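Local coordinates for protein 2-C-methyl-D-erythritol 4-phosphate cytidylyltransferase (Thermus thermophilus HB8, PDB 2PX7) that probably transfers the cytidylyl group of CTP onto 2-C-methyl-D-erythritol 4-phosphate, releasing diphosphate, in the non-mevalonate route to isoprenoids, at residues A[26-31]-A[108-113]; A[124-129]-A[208-213]; A[138-143]-A[163-168]. All blocks are in the same frame, centred on the assembly; numbering follows the deposited sequence.

Contact 1: A[26-31]-A[108-113]; sequences VSVLIP and LVLVHD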
loop_
_atom_site.group_PDB
_atom_site.type_symbol
_atom_site.label_atom_id
_atom_site.label_comp_id
_atom_site.label_asym_id
_atom_site.label_seq_id
_atom_site.Cartn_x
_atom_site.Cartn_y
_atom_site.Cartn_z
ATOM N N VAL A 26 -14.111 22.380 11.670
ATOM C CA VAL A 26 -14.625 23.220 10.490
ATOM C C VAL A 26 -15.410 22.484 9.289
ATOM O O VAL A 26 -16.356 21.777 9.571
ATOM C CB VAL A 26 -13.633 24.366 10.045
ATOM C CG1 VAL A 26 -13.932 25.651 10.797
ATOM C CG2 VAL A 26 -12.180 24.013 10.277
ATOM N N SER A 27 -15.080 22.631 7.997
ATOM C CA SER A 27 -15.985 22.068 6.910
ATOM C C SER A 27 -15.618 20.755 6.092
ATOM O O SER A 27 -14.740 20.764 5.242
ATOM C CB SER A 27 -16.357 23.197 5.948
ATOM O OG SER A 27 -17.628 23.022 5.356
ATOM N N VAL A 28 -16.329 19.646 6.310
ATOM C CA VAL A 28 -15.923 18.335 5.760
ATOM C C VAL A 28 -16.798 17.868 4.583
ATOM O O VAL A 28 -18.022 17.772 4.716
ATOM C CB VAL A 28 -15.903 17.225 6.871
ATOM C CG1 VAL A 28 -15.585 15.882 6.283
ATOM C CG2 VAL A 28 -14.909 17.566 7.992
ATOM N N LEU A 29 -16.174 17.573 3.440
ATOM C CA LEU A 29 -16.922 17.119 2.255
ATOM C C LEU A 29 -16.648 15.660 1.977
ATOM O O LEU A 29 -15.493 15.274 1.813
ATOM C CB LEU A 29 -16.599 17.968 1.010
ATOM C CG LEU A 29 -16.440 19.483 1.215
ATOM C CD1 LEU A 29 -16.147 20.189 -0.124
ATOM C CD2 LEU A 29 -17.696 20.062 1.864
ATOM N N ILE A 30 -17.717 14.864 1.929
ATOM C CA ILE A 30 -17.650 13.428 1.670
ATOM C C ILE A 30 -18.343 13.058 0.336
ATOM O O ILE A 30 -19.541 12.744 0.322
ATOM C CB ILE A 30 -18.279 12.600 2.857
ATOM C CG1 ILE A 30 -17.751 13.048 4.244
ATOM C CG2 ILE A 30 -18.208 11.080 2.607
ATOM C CD1 ILE A 30 -16.200 12.922 4.515
ATOM N N PRO A 31 -17.589 13.070 -0.787
ATOM C CA PRO A 31 -18.178 12.724 -2.096
ATOM C C PRO A 31 -18.399 11.227 -2.271
ATOM O O PRO A 31 -17.699 10.604 -3.050
ATOM C CB PRO A 31 -17.125 13.226 -3.097
ATOM C CG PRO A 31 -15.790 13.091 -2.329
ATOM C CD PRO A 31 -16.146 13.407 -0.892
ATOM N N LEU A 108 -12.482 26.764 5.464
ATOM C CA LEU A 108 -11.542 25.654 5.358
ATOM C C LEU A 108 -12.307 24.364 5.085
ATOM O O LEU A 108 -13.358 24.134 5.678
ATOM C CB LEU A 108 -10.713 25.545 6.644
ATOM C CG LEU A 108 -9.332 24.927 6.457
ATOM C CD1 LEU A 108 -8.332 25.943 5.977
ATOM C CD2 LEU A 108 -8.865 24.319 7.763
ATOM N N VAL A 109 -11.804 23.540 4.163
ATOM C CA VAL A 109 -12.473 22.278 3.831
ATOM C C VAL A 109 -11.551 21.083 3.947
ATOM O O VAL A 109 -10.384 21.174 3.625
ATOM C CB VAL A 109 -13.105 22.238 2.395
ATOM C CG1 VAL A 109 -14.398 22.946 2.371
ATOM C CG2 VAL A 109 -12.134 22.784 1.302
ATOM N N LEU A 110 -12.114 19.955 4.372
ATOM C CA LEU A 110 -11.457 18.658 4.241
ATOM C C LEU A 110 -12.298 17.803 3.312
ATOM O O LEU A 110 -13.523 17.739 3.451
ATOM C CB LEU A 110 -11.297 17.977 5.598
ATOM C CG LEU A 110 -10.352 18.641 6.615
ATOM C CD1 LEU A 110 -10.532 18.014 7.990
ATOM C CD2 LEU A 110 -8.863 18.556 6.184
ATOM N N VAL A 111 -11.650 17.190 2.331
ATOM C CA VAL A 111 -12.348 16.329 1.393
ATOM C C VAL A 111 -11.843 14.895 1.592
ATOM O O VAL A 111 -10.634 14.645 1.533
ATOM C CB VAL A 111 -12.098 16.754 -0.070
ATOM C CG1 VAL A 111 -13.067 16.014 -1.009
ATOM C CG2 VAL A 111 -12.223 18.279 -0.219
ATOM N N HIS A 112 -12.766 13.969 1.824
ATOM C CA HIS A 112 -12.383 12.625 2.213
ATOM C C HIS A 112 -13.115 11.527 1.450
ATOM O O HIS A 112 -14.311 11.617 1.230
ATOM C CB HIS A 112 -12.550 12.435 3.730
ATOM C CG HIS A 112 -12.058 11.110 4.219
ATOM N ND1 HIS A 112 -10.727 10.755 4.191
ATOM C CD2 HIS A 112 -12.723 10.042 4.721
ATOM C CE1 HIS A 112 -10.590 9.530 4.670
ATOM N NE2 HIS A 112 -11.788 9.073 4.996
ATOM N N ASP A 113 -12.357 10.510 1.029
ATOM C CA ASP A 113 -12.887 9.312 0.402
ATOM C C ASP A 113 -13.539 8.450 1.445
ATOM O O ASP A 113 -12.875 8.066 2.392
ATOM C CB ASP A 113 -11.758 8.460 -0.164
ATOM C CG ASP A 113 -11.109 9.066 -1.348
ATOM O OD1 ASP A 113 -11.624 10.084 -1.888
ATOM O OD2 ASP A 113 -10.047 8.515 -1.748
#
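Ser27, Val28 and Leu29 pair in parallel register with Val109, Leu110 and Val111, each pair with its CA atoms 4.7 Å apart, while the axes of strands 27-31 and 108-111 cross at -29°. Three sound backbone bonds carry the ladder: Leu110 N to Ser27 O, Leu29 N to Leu110 O at 2.7 Å and nearly linear (174° at the hydrogen), and His112 N to Leu29 O at 3.0 Å. The bond from Ser27 N to Leu108 O is weak. CA-H...O contacts fill in between, as from Val109 CA to Ser27 O. On the face carrying Ser27 and Leu29, Leu29 CD1 reaches obliquely to Val109 CG1 at 4.1 Å; CG1 lies beside the backbone N of Val109 (chi1 -79°) and also against Ser27 CB. The side chains of Pro31 and Val111 cross at about a right angle, Pro31 CD 4.0 Å from Val111 CG1. Helix 93-103 covers Pro31 and Val111, and helix 175-188 covers Val109 and Val111. On the other face Leu110 lies beneath helix 121-134. Beyond the last bridge, the side chains of Ile30 and His112 lie side by side, pointing the same way, with Ile30 CD1 3.8 Å from His112 CB, and the imidazole NE2 is hydrogen-bonded to Arg116 O. Ser27 OG bonds to Glu67 of the adjacent strand. These are central parallel strands of the Rossmann-like nucleotidyltransferase fold. With ten of eleven touching residues buried, most backbone N-H and C=O groups between the strands pair within the ladder and aliphatic branches meet the helices, which implies a close-packed, largely apolar core.

Contact 2: A[124-129]-A[208-213]; sequences VARVLE and LVEGEA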
loop_
_atom_site.group_PDB
_atom_site.type_symbol
_atom_site.label_atom_id
_atom_site.label_comp_id
_atom_site.label_asym_id
_atom_site.label_seq_id
_atom_site.Cartn_x
_atom_site.Cartn_y
_atom_site.Cartn_z
ATOM N N VAL A 124 -6.227 13.538 10.638
ATOM C CA VAL A 124 -7.108 14.682 10.429
ATOM C C VAL A 124 -6.465 15.988 10.907
ATOM O O VAL A 124 -6.356 16.935 10.122
ATOM C CB VAL A 124 -8.508 14.485 11.084
ATOM C CG1 VAL A 124 -9.450 15.653 10.727
ATOM C CG2 VAL A 124 -9.140 13.171 10.633
ATOM N N ALA A 125 -6.010 16.028 12.165
ATOM C CA ALA A 125 -5.428 17.250 12.740
ATOM C C ALA A 125 -4.210 17.687 11.964
ATOM O O ALA A 125 -4.011 18.881 11.749
ATOM C CB ALA A 125 -5.058 17.054 14.246
ATOM N N ARG A 126 -3.391 16.718 11.555
ATOM C CA ARG A 126 -2.188 16.984 10.777
ATOM C C ARG A 126 -2.534 17.591 9.398
ATOM O O ARG A 126 -1.904 18.542 8.957
ATOM C CB ARG A 126 -1.368 15.689 10.645
ATOM C CG ARG A 126 -0.022 15.779 9.891
ATOM C CD ARG A 126 0.583 14.357 9.685
ATOM N NE ARG A 126 0.491 13.610 10.928
ATOM C CZ ARG A 126 0.194 12.317 11.061
ATOM N NH1 ARG A 126 -0.036 11.527 10.022
ATOM N NH2 ARG A 126 0.129 11.809 12.282
ATOM N N VAL A 127 -3.553 17.051 8.735
ATOM C CA VAL A 127 -3.977 17.582 7.440
ATOM C C VAL A 127 -4.542 18.988 7.638
ATOM O O VAL A 127 -4.117 19.930 6.963
ATOM C CB VAL A 127 -5.001 16.659 6.730
ATOM C CG1 VAL A 127 -5.551 17.355 5.456
ATOM C CG2 VAL A 127 -4.354 15.329 6.390
ATOM N N LEU A 128 -5.467 19.121 8.585
ATOM C CA LEU A 128 -6.084 20.409 8.896
ATOM C C LEU A 128 -5.067 21.493 9.275
ATOM O O LEU A 128 -5.096 22.603 8.730
ATOM C CB LEU A 128 -7.133 20.246 10.005
ATOM C CG LEU A 128 -7.981 21.477 10.352
ATOM C CD1 LEU A 128 -9.059 21.685 9.331
ATOM C CD2 LEU A 128 -8.614 21.334 11.726
ATOM N N GLU A 129 -4.187 21.166 10.223
ATOM C CA GLU A 129 -3.121 22.065 10.667
ATOM C C GLU A 129 -2.314 22.623 9.498
ATOM O O GLU A 129 -2.105 23.836 9.417
ATOM C CB GLU A 129 -2.185 21.338 11.648
ATOM C CG GLU A 129 -1.315 22.262 12.512
ATOM C CD GLU A 129 -0.042 22.711 11.825
ATOM O OE1 GLU A 129 0.553 21.916 11.050
ATOM O OE2 GLU A 129 0.374 23.868 12.070
ATOM N N LEU A 208 2.637 18.664 1.304
ATOM C CA LEU A 208 2.499 17.261 1.618
ATOM C C LEU A 208 2.716 17.033 3.107
ATOM O O LEU A 208 3.584 17.656 3.701
ATOM C CB LEU A 208 3.504 16.434 0.809
ATOM C CG LEU A 208 3.519 16.570 -0.723
ATOM C CD1 LEU A 208 4.538 15.611 -1.335
ATOM C CD2 LEU A 208 2.121 16.329 -1.318
ATOM N N VAL A 209 1.917 16.147 3.701
ATOM C CA VAL A 209 2.128 15.703 5.088
ATOM C C VAL A 209 2.160 14.180 5.126
ATOM O O VAL A 209 1.752 13.536 4.169
ATOM C CB VAL A 209 1.062 16.233 6.099
ATOM C CG1 VAL A 209 1.024 17.766 6.112
ATOM C CG2 VAL A 209 -0.323 15.624 5.860
ATOM N N GLU A 210 2.644 13.618 6.228
ATOM C CA GLU A 210 2.708 12.162 6.381
ATOM C C GLU A 210 1.307 11.567 6.487
ATOM O O GLU A 210 0.511 11.972 7.314
ATOM C CB GLU A 210 3.591 11.744 7.582
ATOM C CG GLU A 210 3.590 12.749 8.715
ATOM C CD GLU A 210 4.231 12.275 10.035
ATOM O OE1 GLU A 210 4.567 11.058 10.163
ATOM O OE2 GLU A 210 4.387 13.157 10.938
ATOM N N GLY A 211 1.001 10.623 5.611
ATOM C CA GLY A 211 -0.243 9.890 5.717
ATOM C C GLY A 211 -0.128 8.792 6.767
ATOM O O GLY A 211 0.679 8.887 7.695
ATOM N N GLU A 212 -0.932 7.750 6.618
ATOM C CA GLU A 212 -0.973 6.652 7.576
ATOM C C GLU A 212 -1.426 5.371 6.918
ATOM O O GLU A 212 -2.342 5.381 6.087
ATOM C CB GLU A 212 -1.878 7.008 8.756
ATOM C CG GLU A 212 -1.109 7.754 9.832
ATOM C CD GLU A 212 -1.970 8.262 10.953
ATOM O OE1 GLU A 212 -3.136 7.838 11.048
ATOM O OE2 GLU A 212 -1.460 9.101 11.737
ATOM N N ALA A 213 -0.769 4.270 7.294
ATOM C CA ALA A 213 -0.996 2.965 6.700
ATOM C C ALA A 213 -2.410 2.464 6.903
ATOM O O ALA A 213 -2.918 1.692 6.097
ATOM C CB ALA A 213 0.021 1.936 7.251
#
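Arg126 on helix 121-134 and the acidic side chains Glu210 and Glu212 form a salt-bridge network that fastens the helix to strand 207-210, outermost in the mixed sheet of this chain, and to the loop that follows it. The helix runs nearly antiparallel to the strand, at 160°, with the short axes 8.8 Å apart. CG of Arg126 stands anti to the backbone N (chi1 -178°), sending the chain across Val209, and a bend at chi3 then turns the guanidinium toward the loop beyond the strand. NH1 donates to Glu210 O at 2.8 Å; this backbone oxygen lies close to the guanidinium plane, although the donor sits above the carbonyl plane. NH1 and NH2 also converge on one carboxylate oxygen: NH2 meets Glu212 OE2 at 3.2 Å, nearly along its C-O axis, and NH1 meets Glu212 OE2 at 3.3 Å from well above the carboxylate plane, both on the same side of that plane, which is turned 63° from the guanidinium. The other oxygen, Glu212 OE1, is hydrogen-bonded to Ser120 OG, which probably steadies the carboxylate. Glu210 behaves differently. Its carboxylate lies over one guanidinium face, and the NE to OE2 pair of Arg126 and Glu210 is a long 3.9 Å contact of charges alone, with no N-H directed at the oxygen. With one carboxylate over a face and another, with a carbonyl, near its edge, the arginine charge is probably well stabilised. Beneath the polar layer, Val127 CG2 touches Val209 CG2 at 4.1 Å, the two valines crossing at about a right angle.

Contact 3: A[138-143]-A[163-168]; sequences VPVLPV and AFRLVQ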
loop_
_atom_site.group_PDB
_atom_site.type_symbol
_atom_site.label_atom_id
_atom_site.label_comp_id
_atom_site.label_asym_id
_atom_site.label_seq_id
_atom_site.Cartn_x
_atom_site.Cartn_y
_atom_site.Cartn_z
ATOM N N VAL A 138 -1.961 17.694 1.547
ATOM C CA VAL A 138 -2.309 16.325 1.201
ATOM C C VAL A 138 -1.454 15.303 1.996
ATOM O O VAL A 138 -0.221 15.445 2.050
ATOM C CB VAL A 138 -2.080 16.139 -0.331
ATOM C CG1 VAL A 138 -2.211 14.712 -0.739
ATOM C CG2 VAL A 138 -3.064 17.018 -1.114
ATOM N N PRO A 139 -2.100 14.260 2.582
ATOM C CA PRO A 139 -1.322 13.160 3.169
ATOM C C PRO A 139 -0.792 12.179 2.127
ATOM O O PRO A 139 -1.517 11.779 1.208
ATOM C CB PRO A 139 -2.308 12.485 4.124
ATOM C CG PRO A 139 -3.668 12.725 3.477
ATOM C CD PRO A 139 -3.557 14.049 2.734
ATOM N N VAL A 140 0.486 11.810 2.277
ATOM C CA VAL A 140 1.157 10.889 1.372
ATOM C C VAL A 140 1.896 9.791 2.152
ATOM O O VAL A 140 2.241 9.980 3.310
ATOM C CB VAL A 140 2.147 11.604 0.385
ATOM C CG1 VAL A 140 1.425 12.652 -0.497
ATOM C CG2 VAL A 140 3.355 12.206 1.128
ATOM N N LEU A 141 2.084 8.631 1.519
ATOM C CA LEU A 141 2.909 7.560 2.079
ATOM C C LEU A 141 4.000 7.189 1.102
ATOM O O LEU A 141 3.805 7.289 -0.120
ATOM C CB LEU A 141 2.078 6.300 2.369
ATOM C CG LEU A 141 1.132 6.206 3.568
ATOM C CD1 LEU A 141 0.521 4.831 3.558
ATOM C CD2 LEU A 141 1.826 6.439 4.891
ATOM N N PRO A 142 5.153 6.695 1.621
ATOM C CA PRO A 142 6.134 6.197 0.649
ATOM C C PRO A 142 5.566 4.948 -0.025
ATOM O O PRO A 142 4.724 4.265 0.561
ATOM C CB PRO A 142 7.362 5.822 1.512
ATOM C CG PRO A 142 7.049 6.275 2.913
ATOM C CD PRO A 142 5.584 6.517 3.022
ATOM N N VAL A 143 6.008 4.673 -1.245
ATOM C CA VAL A 143 5.686 3.425 -1.919
ATOM C C VAL A 143 6.496 2.304 -1.236
ATOM O O VAL A 143 7.718 2.335 -1.266
ATOM C CB VAL A 143 6.015 3.491 -3.431
ATOM C CG1 VAL A 143 5.816 2.117 -4.103
ATOM C CG2 VAL A 143 5.158 4.564 -4.129
ATOM N N ALA A 163 11.216 7.767 -5.416
ATOM C CA ALA A 163 10.830 8.976 -6.128
ATOM C C ALA A 163 9.304 9.218 -6.134
ATOM O O ALA A 163 8.844 10.248 -6.628
ATOM C CB ALA A 163 11.327 8.882 -7.558
ATOM N N PHE A 164 8.544 8.274 -5.577
ATOM C CA PHE A 164 7.088 8.244 -5.704
ATOM C C PHE A 164 6.400 8.153 -4.357
ATOM O O PHE A 164 7.002 7.714 -3.366
ATOM C CB PHE A 164 6.648 7.077 -6.592
ATOM C CG PHE A 164 6.925 7.296 -8.045
ATOM C CD1 PHE A 164 6.004 7.977 -8.848
ATOM C CD2 PHE A 164 8.116 6.844 -8.614
ATOM C CE1 PHE A 164 6.257 8.198 -10.188
ATOM C CE2 PHE A 164 8.384 7.053 -9.963
ATOM C CZ PHE A 164 7.452 7.738 -10.756
ATOM N N ARG A 165 5.136 8.576 -4.337
ATOM C CA ARG A 165 4.310 8.527 -3.145
ATOM C C ARG A 165 2.928 7.972 -3.484
ATOM O O ARG A 165 2.467 8.064 -4.626
ATOM C CB ARG A 165 4.161 9.928 -2.528
ATOM C CG ARG A 165 5.443 10.620 -2.105
ATOM C CD ARG A 165 6.253 9.818 -1.068
ATOM N NE ARG A 165 7.439 10.565 -0.685
ATOM C CZ ARG A 165 8.595 10.594 -1.361
ATOM N NH1 ARG A 165 8.785 9.872 -2.455
ATOM N NH2 ARG A 165 9.590 11.341 -0.906
ATOM N N LEU A 166 2.294 7.373 -2.484
ATOM C CA LEU A 166 0.887 7.035 -2.534
ATOM C C LEU A 166 0.125 8.194 -1.895
ATOM O O LEU A 166 0.427 8.597 -0.763
ATOM C CB LEU A 166 0.610 5.721 -1.783
ATOM C CG LEU A 166 1.347 4.495 -2.332
ATOM C CD1 LEU A 166 1.103 3.287 -1.471
ATOM C CD2 LEU A 166 0.969 4.222 -3.762
ATOM N N VAL A 167 -0.843 8.733 -2.632
ATOM C CA VAL A 167 -1.631 9.868 -2.164
ATOM C C VAL A 167 -2.881 9.381 -1.436
ATOM O O VAL A 167 -3.623 8.526 -1.955
ATOM C CB VAL A 167 -1.990 10.807 -3.353
ATOM C CG1 VAL A 167 -2.763 12.018 -2.873
ATOM C CG2 VAL A 167 -0.727 11.263 -4.084
ATOM N N GLN A 168 -3.124 9.919 -0.235
ATOM C CA GLN A 168 -4.321 9.548 0.539
ATOM C C GLN A 168 -5.250 10.748 0.703
ATOM O O GLN A 168 -5.067 11.773 0.048
ATOM C CB GLN A 168 -3.934 9.011 1.922
ATOM C CG GLN A 168 -2.814 7.955 1.901
ATOM C CD GLN A 168 -2.577 7.398 3.265
ATOM O OE1 GLN A 168 -2.215 8.123 4.187
ATOM N NE2 GLN A 168 -2.811 6.114 3.421
HETATM O O HOH W 1 8.609 6.204 -1.636
#
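Phe164 O is linked across the contact to Val143 N by a water, which accepts from Val143 N and donates to Phe164 O over 2.8 Å; Arg165 NH1 is a second donor to Phe164 O, at 2.9 Å. The arginine doubles back through chi2 (-58°), which brings NH1 over the carbonyl of the preceding residue, 69° out of its plane; NH1 has a further acceptor in Glu162 O. The water thus joins the segments near Val143. The strands themselves run antiparallel, at 143°. Leu141 and Leu166 make the hydrogen-bonded pair, with Leu141 N to Leu166 O and Leu166 N to Leu141 O both at 2.8 Å and both donors in the carbonyl plane. Gln168 N closes the next bond, to Pro139 O. Val140 and Val167 form the non-hydrogen-bonded pair between. On their face, Val138 CG1 presses on Val167 CG1 at 3.5 Å, tighter than usual for methyls, and Val140 CB rests on Arg165 CB. On the Leu141 side the amide of Gln168 crosses Leu141 obliquely, NE2 lying 3.6 Å from Leu141 CD1, while Gln168 OE1 accepts from Glu212 N. Nearby, Val143 CG2 lodges against Phe164 CB at 3.8 Å, and Val143 O is bonded to Arg161, a residue predicted to position the substrate MEP. Strand 136-142 is flanked by 165-174 and by 207-210, whose Val209 exchanges backbone bonds with Val138 and Val140, while helix 121-134 packs on Pro139. Arg165, Leu166 and Val167 also pair antiparallel with a strand of the second subunit, carrying the sheet across the dimer interface.

From the N terminus, contact 1 closes first, when strand 108-111 returns beside strand 27-31 after 76 intervening residues. Helix 121-134 follows directly and opens contact 2, which closes only at 208-213. Contact 1 thus closes before contact 2 opens; contact 3, a short excursion of 19 residues with no helix, is nested inside contact 2, and none cross. Contact 1 touches contact 2 through Leu110 CD2 and Val127 CG1, 3.6 Å apart; contacts 2 and 3 meet where Gly211 N probably bonds Val140 O. One sheet runs from its central parallel strands to 207-210, the last strand of this chain's sheet, helix 121-134 bridging the two regions.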